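Local coordinates for protein Rik1-associated factor 1 (Schizosaccharomyces pombe, PDB 4O9D) that serves, with this WD-repeat propeller as one part, in the Clr4 methyltransferase complex, which contributes to establishing heterochromatin by methylating histone H3, at residues A[24-29]-A[70-75]; A[155-160]-A[165-170]; A[360-365]-A[371-376]. One frame throughout, in Å; residues are numbered along the deposited sequence.

Contact 1 of 3, residues A[24-29]-A[70-75]; sequences KHFNET and ETIQSL. With EDO (1,2-ethanediol), chain C.
Lys-24 and Glu-70 close one end of this contact with a salt bridge, NZ of Lys-24 lying 2.9 Å from OE1 of Glu-70. The two side chains meet at about a right angle, and the ammonium group approaches from above the carboxylate plane, 57° out of it. The lysine chain bends at its second torsion (chi2 -70°) and then runs extended, which carries NZ across to Glu-70, just ahead of strand 71-74. NZ also donates to the backbone O of Glu-418, so two acceptors grip the buried lysine. Cutting Lys-24 back to an alanine would probably cost the Glu-70 carboxylate this close cationic partner and leave the carbonyl of Glu-418 without this donor.

The other half of the contact is apolar. Ile-72 puts CD1 over one face of the Phe-26 ring, 4.0 Å from its centroid and 15° off the normal, a CH-pi contact. Its CG1 stands anti to the backbone N and CD1 continues extended, while the second branch, CG2, reaches CE1 of Phe-26 at 3.8 Å.

Glu-70 and Thr-71 form a G1 beta bulge opposite Asp-66. Strand 21-26 pairs with 403-407 in one sheet and strand 71-74 with 62-66 and 420-422 in the next, so the contact packs two neighbouring blades of the WD propeller together; Trp-63 meets Phe-26 edge-to-face, and Leu-47 of strand 44-49 also touches it.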
loop_
_atom_site.group_PDB
_atom_site.type_symbol
_atom_site.label_atom_id
_atom_site.label_comp_id
_atom_site.label_asym_id
_atom_site.label_seq_id
_atom_site.Cartn_x
_atom_site.Cartn_y
_atom_site.Cartn_z
ATOM N N LYS A 24 4.211 17.362 12.384
ATOM C CA LYS A 24 5.353 17.674 11.550
ATOM C C LYS A 24 4.935 17.794 10.116
ATOM O O LYS A 24 4.070 17.063 9.642
ATOM C CB LYS A 24 6.423 16.588 11.653
ATOM C CG LYS A 24 6.988 16.399 13.033
ATOM C CD LYS A 24 7.846 17.565 13.444
ATOM C CE LYS A 24 8.555 17.278 14.753
ATOM N NZ LYS A 24 9.274 18.483 15.261
ATOM N N HIS A 25 5.570 18.722 9.423
ATOM C CA HIS A 25 5.420 18.851 7.993
ATOM C C HIS A 25 6.799 18.743 7.367
ATOM O O HIS A 25 7.789 19.228 7.925
ATOM C CB HIS A 25 4.813 20.195 7.598
ATOM C CG HIS A 25 5.064 20.536 6.165
ATOM N ND1 HIS A 25 4.255 20.084 5.146
ATOM C CD2 HIS A 25 6.066 21.228 5.574
ATOM C CE1 HIS A 25 4.736 20.500 3.987
ATOM N NE2 HIS A 25 5.833 21.201 4.220
ATOM N N PHE A 26 6.855 18.128 6.192
ATOM C CA PHE A 26 8.114 17.844 5.527
ATOM C C PHE A 26 7.946 17.926 4.010
ATOM O O PHE A 26 6.963 17.424 3.466
ATOM C CB PHE A 26 8.573 16.438 5.961
ATOM C CG PHE A 26 9.826 15.952 5.288
ATOM C CD1 PHE A 26 11.077 16.326 5.768
ATOM C CD2 PHE A 26 9.762 15.072 4.213
ATOM C CE1 PHE A 26 12.244 15.861 5.161
ATOM C CE2 PHE A 26 10.926 14.607 3.599
ATOM C CZ PHE A 26 12.162 15.000 4.074
ATOM N N ASN A 27 8.896 18.572 3.335
ATOM C CA ASN A 27 8.956 18.593 1.869
ATOM C C ASN A 27 10.384 18.848 1.404
ATOM O O ASN A 27 10.740 19.979 1.075
ATOM C CB ASN A 27 8.054 19.683 1.256
ATOM C CG ASN A 27 7.994 19.603 -0.292
ATOM O OD1 ASN A 27 8.888 19.032 -0.931
ATOM N ND2 ASN A 27 6.940 20.164 -0.885
ATOM N N GLU A 28 11.198 17.805 1.402
ATOM C CA GLU A 28 12.525 17.849 0.794
ATOM C C GLU A 28 12.434 16.910 -0.355
ATOM O O GLU A 28 13.432 16.484 -0.943
ATOM C CB GLU A 28 13.572 17.341 1.765
ATOM C CG GLU A 28 13.668 18.220 2.984
ATOM C CD GLU A 28 13.865 19.669 2.602
ATOM O OE1 GLU A 28 14.641 19.918 1.648
ATOM O OE2 GLU A 28 13.233 20.546 3.239
ATOM N N THR A 29 11.188 16.598 -0.661
ATOM C CA THR A 29 10.861 15.448 -1.442
ATOM C C THR A 29 11.096 15.725 -2.893
ATOM O O THR A 29 10.537 16.675 -3.454
ATOM C CB THR A 29 9.395 15.060 -1.233
ATOM O OG1 THR A 29 9.225 14.571 0.100
ATOM C CG2 THR A 29 8.975 13.997 -2.227
ATOM N N GLU A 70 13.023 13.195 16.470
ATOM C CA GLU A 70 12.470 14.127 15.507
ATOM C C GLU A 70 13.520 14.464 14.452
ATOM O O GLU A 70 13.647 15.605 14.003
ATOM C CB GLU A 70 11.949 15.373 16.230
ATOM C CG GLU A 70 11.076 14.993 17.416
ATOM C CD GLU A 70 10.305 16.170 18.026
ATOM O OE1 GLU A 70 10.533 17.343 17.623
ATOM O OE2 GLU A 70 9.457 15.902 18.906
ATOM N N THR A 71 14.263 13.439 14.053
ATOM C CA THR A 71 15.250 13.573 12.991
ATOM C C THR A 71 14.889 12.681 11.815
ATOM O O THR A 71 14.164 11.699 11.958
ATOM C CB THR A 71 16.655 13.194 13.476
ATOM O OG1 THR A 71 16.652 11.839 13.926
ATOM C CG2 THR A 71 17.096 14.110 14.635
ATOM N N ILE A 72 15.422 13.026 10.653
ATOM C CA ILE A 72 15.145 12.287 9.441
ATOM C C ILE A 72 16.401 12.244 8.547
ATOM O O ILE A 72 17.199 13.186 8.514
ATOM C CB ILE A 72 13.881 12.868 8.724
ATOM C CG1 ILE A 72 13.287 11.853 7.743
ATOM C CG2 ILE A 72 14.169 14.182 8.037
ATOM C CD1 ILE A 72 12.084 12.391 7.002
ATOM N N GLN A 73 16.572 11.143 7.832
ATOM C CA GLN A 73 17.796 10.886 7.068
ATOM C C GLN A 73 17.455 10.328 5.698
ATOM O O GLN A 73 16.590 9.465 5.592
ATOM C CB GLN A 73 18.690 9.894 7.808
ATOM C CG GLN A 73 19.990 9.622 7.081
ATOM C CD GLN A 73 20.768 8.449 7.665
ATOM O OE1 GLN A 73 20.421 7.902 8.723
ATOM N NE2 GLN A 73 21.824 8.055 6.970
ATOM N N SER A 74 18.129 10.845 4.665
ATOM C CA SER A 74 17.940 10.428 3.280
ATOM C C SER A 74 18.796 9.209 2.995
ATOM O O SER A 74 19.965 9.192 3.381
ATOM C CB SER A 74 18.365 11.573 2.340
ATOM O OG SER A 74 18.199 11.230 0.966
ATOM N N LEU A 75 18.251 8.194 2.318
ATOM C CA LEU A 75 19.022 6.954 2.071
ATOM C C LEU A 75 19.575 6.882 0.653
ATOM O O LEU A 75 19.101 7.566 -0.244
ATOM C CB LEU A 75 18.192 5.680 2.334
ATOM C CG LEU A 75 17.594 5.408 3.720
ATOM C CD1 LEU A 75 16.885 4.017 3.754
ATOM C CD2 LEU A 75 18.650 5.504 4.790
HETATM C C1 EDO C . 16.741 8.143 11.012
HETATM O O1 EDO C . 16.932 7.026 11.890
HETATM C C2 EDO C . 16.549 9.427 11.821
HETATM O O2 EDO C . 17.570 9.584 12.816
#

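Contact 2 of 3, residues A[155-160]-A[165-170]; sequences LLSTDN and ILTSAN. With EDO (1,2-ethanediol), chain F.
Ser-157 and Thr-167 face each other across the hairpin with their hydroxyls hydrogen-bonded, OG of Ser-157 to OG1 of Thr-167 at 2.7 Å. Each oxygen sits between its own backbone N and carbonyl carbon (chi1 78° and 71°), which turns the two hydroxyls toward one another. Water 1 extends the link: it contacts OG1 of Thr-167 and donates to the carbonyl O of Leu-155, so a short polar chain runs along the face that also carries Leu-155 and Ala-169.

The other face bears Leu-156, Thr-158, Ile-165 and Ser-168. CG2 of Thr-158 touches CD1 of Ile-165 at 3.7 Å as the two side chains cross obliquely. Nearby, CD2 of Leu-156 presses on CB of Ser-168 at 3.3 Å, a close, possibly strained approach. Toward the turn, CD1 of Leu-166 lies against the backbone N of Asp-159 at 3.2 Å.

The backbone ladder fixes these positions. N of Leu-155 donates to O of Ala-169 at 2.9 Å, with a return bond from N of Ala-169, and N of Leu-166 donates to O of Ser-157 at 2.8 Å. Further out, OG1 of Thr-158 bonds to Tyr-105 OH, while OD1 of Asp-159 accepts from the backbone N of Ser-161 and of Thr-162 in the connecting turn.

The axes, at 157°, run antiparallel; 153-158 and 165-171 are the third and fourth strands of a four-stranded antiparallel sheet, a blade of the propeller.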
loop_
_atom_site.group_PDB
_atom_site.type_symbol
_atom_site.label_atom_id
_atom_site.label_comp_id
_atom_site.label_asym_id
_atom_site.label_seq_id
_atom_site.Cartn_x
_atom_site.Cartn_y
_atom_site.Cartn_z
ATOM N N LEU A 155 9.791 -15.119 -2.743
ATOM C CA LEU A 155 9.812 -15.165 -1.285
ATOM C C LEU A 155 11.281 -15.087 -0.829
ATOM O O LEU A 155 12.112 -15.903 -1.259
ATOM C CB LEU A 155 9.170 -16.454 -0.755
ATOM C CG LEU A 155 7.663 -16.699 -0.983
ATOM C CD1 LEU A 155 7.308 -18.084 -0.441
ATOM C CD2 LEU A 155 6.797 -15.589 -0.330
ATOM N N LEU A 156 11.589 -14.139 0.048
ATOM C CA LEU A 156 12.964 -13.926 0.501
ATOM C C LEU A 156 13.088 -14.008 2.012
ATOM O O LEU A 156 12.275 -13.434 2.720
ATOM C CB LEU A 156 13.446 -12.544 0.067
ATOM C CG LEU A 156 13.395 -12.235 -1.422
ATOM C CD1 LEU A 156 13.820 -10.794 -1.705
ATOM C CD2 LEU A 156 14.268 -13.221 -2.174
ATOM N N SER A 157 14.098 -14.708 2.524
ATOM C CA SER A 157 14.361 -14.642 3.959
ATOM C C SER A 157 15.647 -13.878 4.230
ATOM O O SER A 157 16.514 -13.775 3.353
ATOM C CB SER A 157 14.396 -16.029 4.603
ATOM O OG SER A 157 15.616 -16.684 4.358
ATOM N N THR A 158 15.752 -13.301 5.425
ATOM C CA THR A 158 16.894 -12.443 5.755
ATOM C C THR A 158 17.475 -12.801 7.114
ATOM O O THR A 158 16.733 -13.148 8.026
ATOM C CB THR A 158 16.501 -10.921 5.778
ATOM O OG1 THR A 158 15.517 -10.676 6.803
ATOM C CG2 THR A 158 15.949 -10.487 4.432
ATOM N N ASP A 159 18.798 -12.705 7.256
ATOM C CA ASP A 159 19.417 -12.904 8.563
ATOM C C ASP A 159 18.838 -11.959 9.609
ATOM O O ASP A 159 18.758 -10.758 9.389
ATOM C CB ASP A 159 20.924 -12.692 8.494
ATOM C CG ASP A 159 21.626 -13.166 9.765
ATOM O OD1 ASP A 159 21.573 -12.442 10.788
ATOM O OD2 ASP A 159 22.192 -14.285 9.746
ATOM N N ASN A 160 18.448 -12.509 10.756
ATOM C CA ASN A 160 17.776 -11.728 11.802
ATOM C C ASN A 160 18.639 -10.628 12.401
ATOM O O ASN A 160 18.128 -9.601 12.860
ATOM C CB ASN A 160 17.320 -12.639 12.947
ATOM C CG ASN A 160 16.138 -13.509 12.569
ATOM O OD1 ASN A 160 15.685 -13.509 11.424
ATOM N ND2 ASN A 160 15.632 -14.268 13.543
ATOM N N ILE A 165 20.320 -11.128 2.786
ATOM C CA ILE A 165 19.393 -12.056 2.107
ATOM C C ILE A 165 19.945 -13.500 2.137
ATOM O O ILE A 165 21.019 -13.767 1.600
ATOM C CB ILE A 165 19.192 -11.659 0.624
ATOM C CG1 ILE A 165 18.609 -10.245 0.520
ATOM C CG2 ILE A 165 18.272 -12.669 -0.106
ATOM C CD1 ILE A 165 17.213 -10.188 0.980
ATOM N N LEU A 166 19.213 -14.415 2.763
ATOM C CA LEU A 166 19.678 -15.792 2.948
ATOM C C LEU A 166 19.133 -16.813 1.940
ATOM O O LEU A 166 19.861 -17.737 1.515
ATOM C CB LEU A 166 19.301 -16.251 4.355
ATOM C CG LEU A 166 20.022 -15.444 5.442
ATOM C CD1 LEU A 166 19.525 -15.801 6.848
ATOM C CD2 LEU A 166 21.528 -15.660 5.302
ATOM N N THR A 167 17.848 -16.688 1.609
ATOM C CA THR A 167 17.182 -17.652 0.724
ATOM C C THR A 167 16.274 -16.918 -0.230
ATOM O O THR A 167 15.830 -15.812 0.079
ATOM C CB THR A 167 16.331 -18.710 1.490
ATOM O OG1 THR A 167 15.153 -18.108 2.052
ATOM C CG2 THR A 167 17.133 -19.349 2.594
ATOM N N SER A 168 16.011 -17.520 -1.388
ATOM C CA SER A 168 14.979 -17.015 -2.279
ATOM C C SER A 168 14.232 -18.176 -2.929
ATOM O O SER A 168 14.789 -19.277 -3.120
ATOM C CB SER A 168 15.551 -16.063 -3.358
ATOM O OG SER A 168 16.380 -16.738 -4.296
ATOM N N ALA A 169 12.973 -17.913 -3.269
ATOM C CA ALA A 169 12.112 -18.898 -3.924
ATOM C C ALA A 169 11.218 -18.181 -4.920
ATOM O O ALA A 169 10.679 -17.103 -4.622
ATOM C CB ALA A 169 11.252 -19.647 -2.883
ATOM N N ASN A 170 11.035 -18.786 -6.089
ATOM C CA ASN A 170 10.232 -18.189 -7.147
ATOM C C ASN A 170 8.800 -18.693 -7.017
ATOM O O ASN A 170 8.577 -19.893 -6.751
ATOM C CB ASN A 170 10.766 -18.576 -8.530
ATOM C CG ASN A 170 12.131 -17.984 -8.831
ATOM O OD1 ASN A 170 12.561 -17.017 -8.209
ATOM N ND2 ASN A 170 12.816 -18.566 -9.799
HETATM C C1 EDO F . 16.666 -18.698 -7.248
HETATM O O1 EDO F . 16.587 -18.129 -8.565
HETATM C C2 EDO F . 15.351 -18.363 -6.550
HETATM O O2 EDO F . 14.998 -17.003 -6.859
HETATM O O HOH W 1 13.041 -18.186 0.506
#

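Contact 3 of 3, residues A[360-365]-A[371-376]; sequences VKVWDL and FIQNFT. With EDO (1,2-ethanediol), chain E.
Val-360 to Trp-363 pairs antiparallel with Phe-371 to Thr-376, axes at 151° and 4.5 Å apart at closest, with a classic beta bulge where Ile-372 and Gln-373 both face Val-362. Two bonds hold Val-362 there: its N donates to O of Gln-373 at 2.9 Å, and its O accepts from N of Ile-372.

One face carries Lys-361, Trp-363, Phe-371 and Asn-374. Phe-371 turns its edge to the face of Trp-363 in a T-shaped stack, centroids 5.6 Å apart and planes at 68°, while CZ3 of the indole presses on CB of Phe-371 at 3.6 Å. With CG of Phe-371 anti to the backbone N (chi1 176°), the ring reaches forward along its own strand, and N of Gln-373 lies over its centre. Lys-361 runs alongside Asn-374, pointing the same way, and its NZ donates to OD1 of Asn-374 at 2.7 Å. Water 2 accepts from both NZ of Lys-361 and ND2 of Asn-374, so both ends of the amide are tied to the lysine and its rotation is probably fixed.

On the face of Val-360, Val-362, Gln-373 and Thr-376, CG2 of Val-360 meets CG2 of Thr-376 at 3.7 Å, and CG2 of Val-362 touches CB of Phe-375 at 3.9 Å.

This hairpin joins the third and fourth strands of a propeller blade, largely within WD repeat 3. Strand 351-354 flanks strand 359-363: Thr-353 OG1 bonds NE1 of Trp-363. Toward the next sheet, Phe-375 stacks edge-to-face with Tyr-406, whose OH hydrogen-bonds OG1 of Thr-376.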
loop_
_atom_site.group_PDB
_atom_site.type_symbol
_atom_site.label_atom_id
_atom_site.label_comp_id
_atom_site.label_asym_id
_atom_site.label_seq_id
_atom_site.Cartn_x
_atom_site.Cartn_y
_atom_site.Cartn_z
ATOM N N VAL A 360 -9.103 15.461 3.304
ATOM C CA VAL A 360 -9.287 14.205 4.021
ATOM C C VAL A 360 -10.644 14.268 4.707
ATOM O O VAL A 360 -10.865 15.126 5.555
ATOM C CB VAL A 360 -8.174 13.974 5.067
ATOM C CG1 VAL A 360 -8.453 12.711 5.882
ATOM C CG2 VAL A 360 -6.797 13.895 4.369
ATOM N N LYS A 361 -11.553 13.379 4.316
ATOM C CA LYS A 361 -12.916 13.387 4.836
ATOM C C LYS A 361 -13.107 12.215 5.791
ATOM O O LYS A 361 -12.529 11.129 5.574
ATOM C CB LYS A 361 -13.917 13.339 3.674
ATOM C CG LYS A 361 -13.973 14.669 2.888
ATOM C CD LYS A 361 -14.916 14.612 1.704
ATOM C CE LYS A 361 -15.068 16.017 1.081
ATOM N NZ LYS A 361 -15.708 16.956 2.066
ATOM N N VAL A 362 -13.881 12.450 6.857
ATOM C CA VAL A 362 -14.134 11.431 7.882
ATOM C C VAL A 362 -15.614 11.018 7.772
ATOM O O VAL A 362 -16.486 11.894 7.678
ATOM C CB VAL A 362 -13.821 11.933 9.323
ATOM C CG1 VAL A 362 -14.075 10.839 10.361
ATOM C CG2 VAL A 362 -12.367 12.456 9.439
ATOM N N TRP A 363 -15.875 9.702 7.763
ATOM C CA TRP A 363 -17.215 9.159 7.557
ATOM C C TRP A 363 -17.606 8.133 8.627
ATOM O O TRP A 363 -16.763 7.339 9.060
ATOM C CB TRP A 363 -17.313 8.463 6.193
ATOM C CG TRP A 363 -16.670 9.186 5.024
ATOM C CD1 TRP A 363 -15.374 9.094 4.619
ATOM C CD2 TRP A 363 -17.324 10.072 4.094
ATOM N NE1 TRP A 363 -15.169 9.876 3.489
ATOM C CE2 TRP A 363 -16.350 10.486 3.153
ATOM C CE3 TRP A 363 -18.646 10.552 3.969
ATOM C CZ2 TRP A 363 -16.642 11.356 2.098
ATOM C CZ3 TRP A 363 -18.939 11.429 2.920
ATOM C CH2 TRP A 363 -17.939 11.821 1.997
ATOM N N ASP A 364 -18.878 8.141 9.049
ATOM C CA ASP A 364 -19.427 7.053 9.882
ATOM C C ASP A 364 -20.593 6.383 9.148
ATOM O O ASP A 364 -21.668 6.962 9.010
ATOM C CB ASP A 364 -19.906 7.540 11.239
ATOM C CG ASP A 364 -20.181 6.392 12.197
ATOM O OD1 ASP A 364 -20.595 5.301 11.734
ATOM O OD2 ASP A 364 -19.951 6.563 13.410
ATOM N N LEU A 365 -20.362 5.165 8.672
ATOM C CA LEU A 365 -21.319 4.485 7.781
ATOM C C LEU A 365 -22.574 4.028 8.521
ATOM O O LEU A 365 -23.556 3.574 7.916
ATOM C CB LEU A 365 -20.628 3.304 7.090
ATOM C CG LEU A 365 -19.850 3.708 5.836
ATOM C CD1 LEU A 365 -20.834 4.161 4.732
ATOM C CD2 LEU A 365 -18.838 4.803 6.120
ATOM N N PHE A 371 -21.200 11.514 6.371
ATOM C CA PHE A 371 -20.136 12.516 6.524
ATOM C C PHE A 371 -20.069 13.128 7.928
ATOM O O PHE A 371 -21.081 13.580 8.478
ATOM C CB PHE A 371 -20.266 13.617 5.474
ATOM C CG PHE A 371 -19.255 14.731 5.621
ATOM C CD1 PHE A 371 -17.915 14.536 5.246
ATOM C CD2 PHE A 371 -19.646 15.980 6.095
ATOM C CE1 PHE A 371 -16.996 15.567 5.349
ATOM C CE2 PHE A 371 -18.728 17.021 6.210
ATOM C CZ PHE A 371 -17.399 16.821 5.836
ATOM N N ILE A 372 -18.873 13.134 8.509
ATOM C CA ILE A 372 -18.681 13.609 9.862
ATOM C C ILE A 372 -18.050 14.985 9.777
ATOM O O ILE A 372 -18.617 15.978 10.251
ATOM C CB ILE A 372 -17.726 12.701 10.655
ATOM C CG1 ILE A 372 -18.314 11.289 10.781
ATOM C CG2 ILE A 372 -17.395 13.319 12.016
ATOM C CD1 ILE A 372 -19.652 11.221 11.498
ATOM N N GLN A 373 -16.882 15.051 9.143
ATOM C CA GLN A 373 -16.125 16.301 9.089
ATOM C C GLN A 373 -14.976 16.182 8.108
ATOM O O GLN A 373 -14.576 15.080 7.748
ATOM C CB GLN A 373 -15.574 16.613 10.473
ATOM C CG GLN A 373 -14.457 15.649 10.889
ATOM C CD GLN A 373 -13.749 16.088 12.154
ATOM O OE1 GLN A 373 -14.382 16.489 13.128
ATOM N NE2 GLN A 373 -12.425 16.007 12.146
ATOM N N ASN A 374 -14.497 17.325 7.630
ATOM C CA ASN A 374 -13.239 17.404 6.910
ATOM C C ASN A 374 -12.143 17.393 7.963
ATOM O O ASN A 374 -12.169 18.200 8.887
ATOM C CB ASN A 374 -13.172 18.673 6.055
ATOM C CG ASN A 374 -14.113 18.622 4.852
ATOM O OD1 ASN A 374 -14.625 17.569 4.503
ATOM N ND2 ASN A 374 -14.317 19.763 4.198
ATOM N N PHE A 375 -11.203 16.455 7.854
ATOM C CA PHE A 375 -10.108 16.357 8.815
ATOM C C PHE A 375 -9.058 17.404 8.532
ATOM O O PHE A 375 -8.573 18.081 9.442
ATOM C CB PHE A 375 -9.437 14.976 8.779
ATOM C CG PHE A 375 -8.272 14.858 9.716
ATOM C CD1 PHE A 375 -8.472 14.793 11.084
ATOM C CD2 PHE A 375 -6.966 14.828 9.231
ATOM C CE1 PHE A 375 -7.385 14.700 11.955
ATOM C CE2 PHE A 375 -5.864 14.731 10.106
ATOM C CZ PHE A 375 -6.070 14.676 11.453
ATOM N N THR A 376 -8.682 17.519 7.266
ATOM C CA THR A 376 -7.669 18.484 6.895
ATOM C C THR A 376 -7.761 18.748 5.411
ATOM O O THR A 376 -8.516 18.078 4.713
ATOM C CB THR A 376 -6.251 18.001 7.282
ATOM O OG1 THR A 376 -5.321 19.071 7.119
ATOM C CG2 THR A 376 -5.805 16.782 6.432
HETATM C C1 EDO E . -16.171 20.194 7.157
HETATM O O1 EDO E . -15.799 19.667 8.428
HETATM C C2 EDO E . -17.657 20.550 7.132
HETATM O O2 EDO E . -18.094 20.544 5.770
HETATM O O HOH W 2 -15.466 19.937 1.699
#

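From the N terminus the three contacts follow in series, without nesting or crossing. Contact 1 closes a loop of 40 intervening residues, bringing strand 21-26, which completes the sheet of 382-387, 393-398 and 403-407 from the C-terminal part of the chain, against strand 71-74 of the next sheet. Contact 2 spans four residues and contact 3 five, each a hairpin between the last two strands of a four-stranded sheet. Contacts 2 and 3 lie on opposite sides of the chain's centre, their centres 42 Å apart. Contact 1 thus joins two sheets near the closure of the propeller ring, whereas the other two build single blades.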